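Local coordinates for protein (R)-specific enoyl-CoA hydratase (PDB 1IQ6) that catalyses the hydration of short-chain trans-2-enoyl-CoA to (3R)-3-hydroxyacyl-CoA, a step that supplies monomers for polyhydroxyalkanoate biosynthesis, at residues A12-R17 against V94-E99; T111-I116 against T126-V131. All coordinates share one frame; numbering follows the deposited sequence.

How the contacts relate
How a hot-dog fold builds its sheet from neighbours both near and far in sequence is illustrated by two antiparallel strand pairs of one sheet, their centres about 12 Å apart. Contact 1 adds 12-17 to 94-99, across 76 intervening residues; contact 2 pairs 111-116 with 126-131 within a hairpin. Strands 93-103 and 109-117 are neighbours, and join the contacts through probable hydrogen bonds from Glu97 N to Arg115 O (2.8 Å) and Thr113 N to Glu99 O (2.9 Å). Helix 55-68 packs against both. Gly55 and Phe84 probably contact the (3R)-3-hydroxyacyl-CoA; the side chain of Thr126 is about 8 Å from that of Phe84, and the side chain of Val94 about 10 Å from Gly55.

Contact 1: A12-R17 against V94-E99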
loop_
_atom_site.group_PDB
_atom_site.type_symbol
_atom_site.label_atom_id
_atom_site.label_comp_id
_atom_site.label_asym_id
_atom_site.label_seq_id
_atom_site.Cartn_x
_atom_site.Cartn_y
_atom_site.Cartn_z
ATOM N N ALA B 12 13.062 -1.112 -13.614
ATOM C CA ALA B 12 13.821 -0.556 -12.507
ATOM C C ALA B 12 13.611 -1.453 -11.305
ATOM O O ALA B 12 12.584 -2.124 -11.185
ATOM C CB ALA B 12 13.345 0.854 -12.189
ATOM N N ARG B 13 14.583 -1.463 -10.405
ATOM C CA ARG B 13 14.474 -2.289 -9.219
ATOM C C ARG B 13 15.274 -1.708 -8.066
ATOM O O ARG B 13 16.106 -0.822 -8.248
ATOM C CB ARG B 13 14.965 -3.714 -9.505
ATOM C CG ARG B 13 16.453 -3.809 -9.833
ATOM C CD ARG B 13 16.979 -5.235 -9.684
ATOM N NE ARG B 13 16.413 -6.166 -10.657
ATOM C CZ ARG B 13 16.751 -7.449 -10.738
ATOM N NH1 ARG B 13 16.191 -8.228 -11.655
ATOM N NH2 ARG B 13 17.644 -7.957 -9.898
ATOM N N LEU B 14 14.983 -2.201 -6.870
ATOM C CA LEU B 14 15.700 -1.790 -5.673
ATOM C C LEU B 14 15.540 -2.918 -4.666
ATOM O O LEU B 14 14.636 -3.745 -4.782
ATOM C CB LEU B 14 15.154 -0.467 -5.107
ATOM C CG LEU B 14 13.724 -0.340 -4.569
ATOM C CD1 LEU B 14 13.564 -1.101 -3.259
ATOM C CD2 LEU B 14 13.425 1.135 -4.341
ATOM N N SER B 15 16.439 -2.972 -3.695
ATOM C CA SER B 15 16.367 -3.998 -2.672
ATOM C C SER B 15 16.347 -3.306 -1.325
ATOM O O SER B 15 16.885 -2.208 -1.171
ATOM C CB SER B 15 17.567 -4.944 -2.761
ATOM O OG SER B 15 17.537 -5.680 -3.973
ATOM N N LYS B 16 15.720 -3.950 -0.352
ATOM C CA LYS B 16 15.636 -3.372 0.975
ATOM C C LYS B 16 15.318 -4.417 2.024
ATOM O O LYS B 16 14.669 -5.416 1.737
ATOM C CB LYS B 16 14.560 -2.288 1.000
ATOM C CG LYS B 16 14.468 -1.573 2.326
ATOM C CD LYS B 16 13.617 -0.326 2.233
ATOM C CE LYS B 16 13.658 0.426 3.549
ATOM N NZ LYS B 16 13.003 1.754 3.458
ATOM N N ARG B 17 15.784 -4.173 3.245
ATOM C CA ARG B 17 15.531 -5.065 4.364
ATOM C C ARG B 17 14.624 -4.355 5.358
ATOM O O ARG B 17 14.961 -3.278 5.852
ATOM C CB ARG B 17 16.839 -5.438 5.071
ATOM C CG ARG B 17 17.692 -6.459 4.355
ATOM C CD ARG B 17 18.978 -6.734 5.139
ATOM N NE ARG B 17 19.848 -7.672 4.436
ATOM C CZ ARG B 17 19.696 -8.992 4.442
ATOM N NH1 ARG B 17 20.536 -9.757 3.760
ATOM N NH2 ARG B 17 18.719 -9.551 5.145
ATOM N N VAL B 94 14.339 -8.009 0.388
ATOM C CA VAL B 94 13.419 -8.225 -0.722
ATOM C C VAL B 94 13.891 -7.360 -1.879
ATOM O O VAL B 94 14.684 -6.432 -1.699
ATOM C CB VAL B 94 11.962 -7.808 -0.399
ATOM C CG1 VAL B 94 11.441 -8.615 0.771
ATOM C CG2 VAL B 94 11.885 -6.313 -0.127
ATOM N N THR B 95 13.407 -7.678 -3.071
ATOM C CA THR B 95 13.743 -6.907 -4.256
ATOM C C THR B 95 12.424 -6.493 -4.906
ATOM O O THR B 95 11.564 -7.337 -5.160
ATOM C CB THR B 95 14.579 -7.737 -5.253
ATOM O OG1 THR B 95 15.816 -8.123 -4.634
ATOM C CG2 THR B 95 14.888 -6.919 -6.506
ATOM N N ALA B 96 12.259 -5.193 -5.124
ATOM C CA ALA B 96 11.056 -4.659 -5.753
ATOM C C ALA B 96 11.430 -4.402 -7.208
ATOM O O ALA B 96 12.505 -3.867 -7.488
ATOM C CB ALA B 96 10.631 -3.366 -5.070
ATOM N N GLU B 97 10.549 -4.789 -8.125
ATOM C CA GLU B 97 10.814 -4.622 -9.555
ATOM C C GLU B 97 9.594 -4.087 -10.289
ATOM O O GLU B 97 8.481 -4.568 -10.076
ATOM C CB GLU B 97 11.208 -5.975 -10.173
ATOM C CG GLU B 97 12.440 -6.615 -9.538
ATOM C CD GLU B 97 12.764 -8.003 -10.077
ATOM O OE1 GLU B 97 13.679 -8.651 -9.517
ATOM O OE2 GLU B 97 12.121 -8.452 -11.052
ATOM N N VAL B 98 9.803 -3.083 -11.139
ATOM C CA VAL B 98 8.721 -2.532 -11.945
ATOM C C VAL B 98 9.171 -2.540 -13.398
ATOM O O VAL B 98 10.364 -2.435 -13.693
ATOM C CB VAL B 98 8.329 -1.077 -11.536
ATOM C CG1 VAL B 98 7.934 -1.038 -10.057
ATOM C CG2 VAL B 98 9.460 -0.102 -11.843
ATOM N N GLU B 99 8.214 -2.700 -14.302
ATOM C CA GLU B 99 8.506 -2.716 -15.729
ATOM C C GLU B 99 7.334 -2.121 -16.491
ATOM O O GLU B 99 6.183 -2.478 -16.245
ATOM C CB GLU B 99 8.757 -4.144 -16.219
ATOM C CG GLU B 99 8.861 -4.236 -17.739
ATOM C CD GLU B 99 9.251 -5.613 -18.241
ATOM O OE1 GLU B 99 9.282 -5.794 -19.476
ATOM O OE2 GLU B 99 9.529 -6.510 -17.417
HETATM O O HOH W 1 14.478 -8.129 -13.573
#
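An edge strand of the hot-dog sheet, as counted within this chain, meets its inner neighbour here: 12-17 runs antiparallel to 94-99, with an angle of 160° between the directions of the two short segments, and regular backbone pairing is supplemented by side chains that differ on the two faces. Reciprocal hydrogen bonds link Ala12 with Val98, Leu14 with Ala96 and Lys16 with Val94; the Ala96 N to Leu14 O bond is 2.8 Å long. On the polar face, Arg13 and Glu97 lie alongside each other and point the same way. Their guanidinium and carboxylate planes are only 10° apart and stacked, with Glu97 OE1 over one face of the guanidinium, offset toward its rim and 3.3 Å from Arg13 NH1. No N-H aims at that oxygen, so this salt bridge rests on charge alone, while a water at the guanidinium edge accepts from Arg13 NH1 at 2.6 Å. The bend in the arginine chain at chi3 (66°) turns the group over the glutamate. Farther along, Ser15 OG and Thr95 OG1 share a hydrogen bond of 3.1 Å. The opposite face is largely apolar: Ala12 CB meets Val98 CG2 at 4.0 Å, and Leu14 CD1 reaches Ala96 CB at 4.1 Å. Helix 55-68 covers this side: Leu61 packs on Val94 and Ala96, Leu65 on Leu14 and Ala96. Lys16 instead extends to Glu31 and Leu29 O of the second subunit, and strand 109-117 continues the sheet beyond 94-99.

Contact 2: T111-I116 against T126-V131; sequences TLTTRI and TGEAVV
Thr126 lies alongside Arg115, both side chains pointing the same way. Its OG1, placed anti to the backbone N (chi1 -172°), comes to the edge of the guanidinium near its plane, 3.5 Å from Arg115 NE. A water 2.6 Å from Thr126 OG1 also accepts a weak bond from Arg115 NH1. Next in line, Gly127 O takes a nearly straight hydrogen bond from Thr114 N (2.9 Å, 179° at the hydrogen), although the donor stands well above the carbonyl plane. Glu128 follows on the polar face, where a water bridges its carboxylate to Thr113, donating to Glu128 OE2 at 2.6 Å and meeting Thr113 OG1 at 2.9 Å. Glu128 OE2 also passes Thr111 CG2, the two side chains crossing at a slant. Ala129 then forms a reciprocal pair with Leu112, Ala129 N bonding Leu112 O at 2.8 Å. On the face toward helix 55-68, Ala129 CB touches Thr114 CG2 at 3.8 Å, while Thr114 OG1 is held by Gln80 of strand 76-84. Val131 ends the series, its CG2 meeting Leu112 CD1 at 3.8 Å with the two side chains roughly perpendicular. Leu66 of the helix packs on Leu112 and Ala129. These two strands, consecutive in the chain, form a twisted beta hairpin of the hot-dog fold, one face polar and water-linked, the other mostly apolar against the central helix that the sheet wraps around.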
loop_
_atom_site.group_PDB
_atom_site.type_symbol
_atom_site.label_atom_id
_atom_site.label_comp_id
_atom_site.label_asym_id
_atom_site.label_seq_id
_atom_site.Cartn_x
_atom_site.Cartn_y
_atom_site.Cartn_z
ATOM N N THR B 111 1.211 1.849 -17.676
ATOM C CA THR B 111 0.872 0.702 -16.848
ATOM C C THR B 111 2.178 -0.051 -16.643
ATOM O O THR B 111 2.973 -0.199 -17.573
ATOM C CB THR B 111 -0.158 -0.220 -17.526
ATOM O OG1 THR B 111 -1.380 0.501 -17.719
ATOM C CG2 THR B 111 -0.434 -1.446 -16.658
ATOM N N LEU B 112 2.413 -0.501 -15.415
ATOM C CA LEU B 112 3.633 -1.232 -15.100
ATOM C C LEU B 112 3.352 -2.458 -14.251
ATOM O O LEU B 112 2.471 -2.437 -13.394
ATOM C CB LEU B 112 4.618 -0.338 -14.333
ATOM C CG LEU B 112 5.043 1.002 -14.944
ATOM C CD1 LEU B 112 4.075 2.089 -14.491
ATOM C CD2 LEU B 112 6.471 1.345 -14.517
ATOM N N THR B 113 4.089 -3.533 -14.501
ATOM C CA THR B 113 3.948 -4.730 -13.685
ATOM C C THR B 113 4.844 -4.457 -12.478
ATOM O O THR B 113 5.975 -3.990 -12.622
ATOM C CB THR B 113 4.395 -5.988 -14.454
ATOM O OG1 THR B 113 3.373 -6.339 -15.398
ATOM C CG2 THR B 113 4.628 -7.159 -13.510
ATOM N N THR B 114 4.314 -4.726 -11.290
ATOM C CA THR B 114 5.015 -4.473 -10.034
ATOM C C THR B 114 5.147 -5.763 -9.232
ATOM O O THR B 114 4.145 -6.380 -8.875
ATOM C CB THR B 114 4.235 -3.432 -9.220
ATOM O OG1 THR B 114 2.904 -3.910 -8.989
ATOM C CG2 THR B 114 4.149 -2.120 -9.993
ATOM N N ARG B 115 6.384 -6.155 -8.944
ATOM C CA ARG B 115 6.643 -7.390 -8.214
ATOM C C ARG B 115 7.637 -7.257 -7.074
ATOM O O ARG B 115 8.567 -6.460 -7.138
ATOM C CB ARG B 115 7.157 -8.456 -9.188
ATOM C CG ARG B 115 6.148 -8.773 -10.266
ATOM C CD ARG B 115 6.617 -9.797 -11.275
ATOM N NE ARG B 115 5.487 -10.144 -12.132
ATOM C CZ ARG B 115 5.572 -10.793 -13.288
ATOM N NH1 ARG B 115 4.468 -11.052 -13.976
ATOM N NH2 ARG B 115 6.749 -11.172 -13.761
ATOM N N ILE B 116 7.408 -8.039 -6.021
ATOM C CA ILE B 116 8.309 -8.086 -4.873
ATOM C C ILE B 116 8.779 -9.534 -4.795
ATOM O O ILE B 116 7.957 -10.458 -4.776
ATOM C CB ILE B 116 7.602 -7.767 -3.533
ATOM C CG1 ILE B 116 7.055 -6.336 -3.521
ATOM C CG2 ILE B 116 8.589 -7.971 -2.372
ATOM C CD1 ILE B 116 8.128 -5.261 -3.518
ATOM N N THR B 126 2.615 -9.431 -6.291
ATOM C CA THR B 126 2.563 -9.117 -7.712
ATOM C C THR B 126 1.318 -8.300 -8.015
ATOM O O THR B 126 0.340 -8.334 -7.273
ATOM C CB THR B 126 2.591 -10.395 -8.581
ATOM O OG1 THR B 126 2.734 -10.020 -9.958
ATOM C CG2 THR B 126 1.316 -11.211 -8.398
ATOM N N GLY B 127 1.367 -7.544 -9.100
ATOM C CA GLY B 127 0.228 -6.729 -9.466
ATOM C C GLY B 127 0.624 -5.744 -10.538
ATOM O O GLY B 127 1.658 -5.910 -11.190
ATOM N N GLU B 128 -0.199 -4.716 -10.714
ATOM C CA GLU B 128 0.051 -3.694 -11.720
ATOM C C GLU B 128 -0.250 -2.295 -11.207
ATOM O O GLU B 128 -1.214 -2.081 -10.470
ATOM C CB GLU B 128 -0.822 -3.937 -12.952
ATOM C CG GLU B 128 -0.516 -5.179 -13.749
ATOM C CD GLU B 128 -1.499 -5.356 -14.891
ATOM O OE1 GLU B 128 -2.693 -5.586 -14.614
ATOM O OE2 GLU B 128 -1.081 -5.252 -16.062
ATOM N N ALA B 129 0.580 -1.344 -11.612
ATOM C CA ALA B 129 0.384 0.045 -11.242
ATOM C C ALA B 129 -0.017 0.812 -12.494
ATOM O O ALA B 129 0.402 0.481 -13.606
ATOM C CB ALA B 129 1.671 0.632 -10.672
ATOM N N VAL B 130 -0.859 1.817 -12.306
ATOM C CA VAL B 130 -1.286 2.687 -13.394
ATOM C C VAL B 130 -0.890 4.069 -12.894
ATOM O O VAL B 130 -1.306 4.480 -11.809
ATOM C CB VAL B 130 -2.809 2.632 -13.616
ATOM C CG1 VAL B 130 -3.199 3.603 -14.726
ATOM C CG2 VAL B 130 -3.233 1.216 -13.993
ATOM N N VAL B 131 -0.082 4.781 -13.672
ATOM C CA VAL B 131 0.386 6.095 -13.251
ATOM C C VAL B 131 0.336 7.164 -14.331
ATOM O O VAL B 131 0.530 6.884 -15.515
ATOM C CB VAL B 131 1.846 6.020 -12.742
ATOM C CG1 VAL B 131 1.959 5.009 -11.616
ATOM C CG2 VAL B 131 2.772 5.639 -13.878
HETATM O O HOH W 2 1.349 -4.476 -16.450
HETATM O O HOH W 3 2.037 -11.852 -11.703
#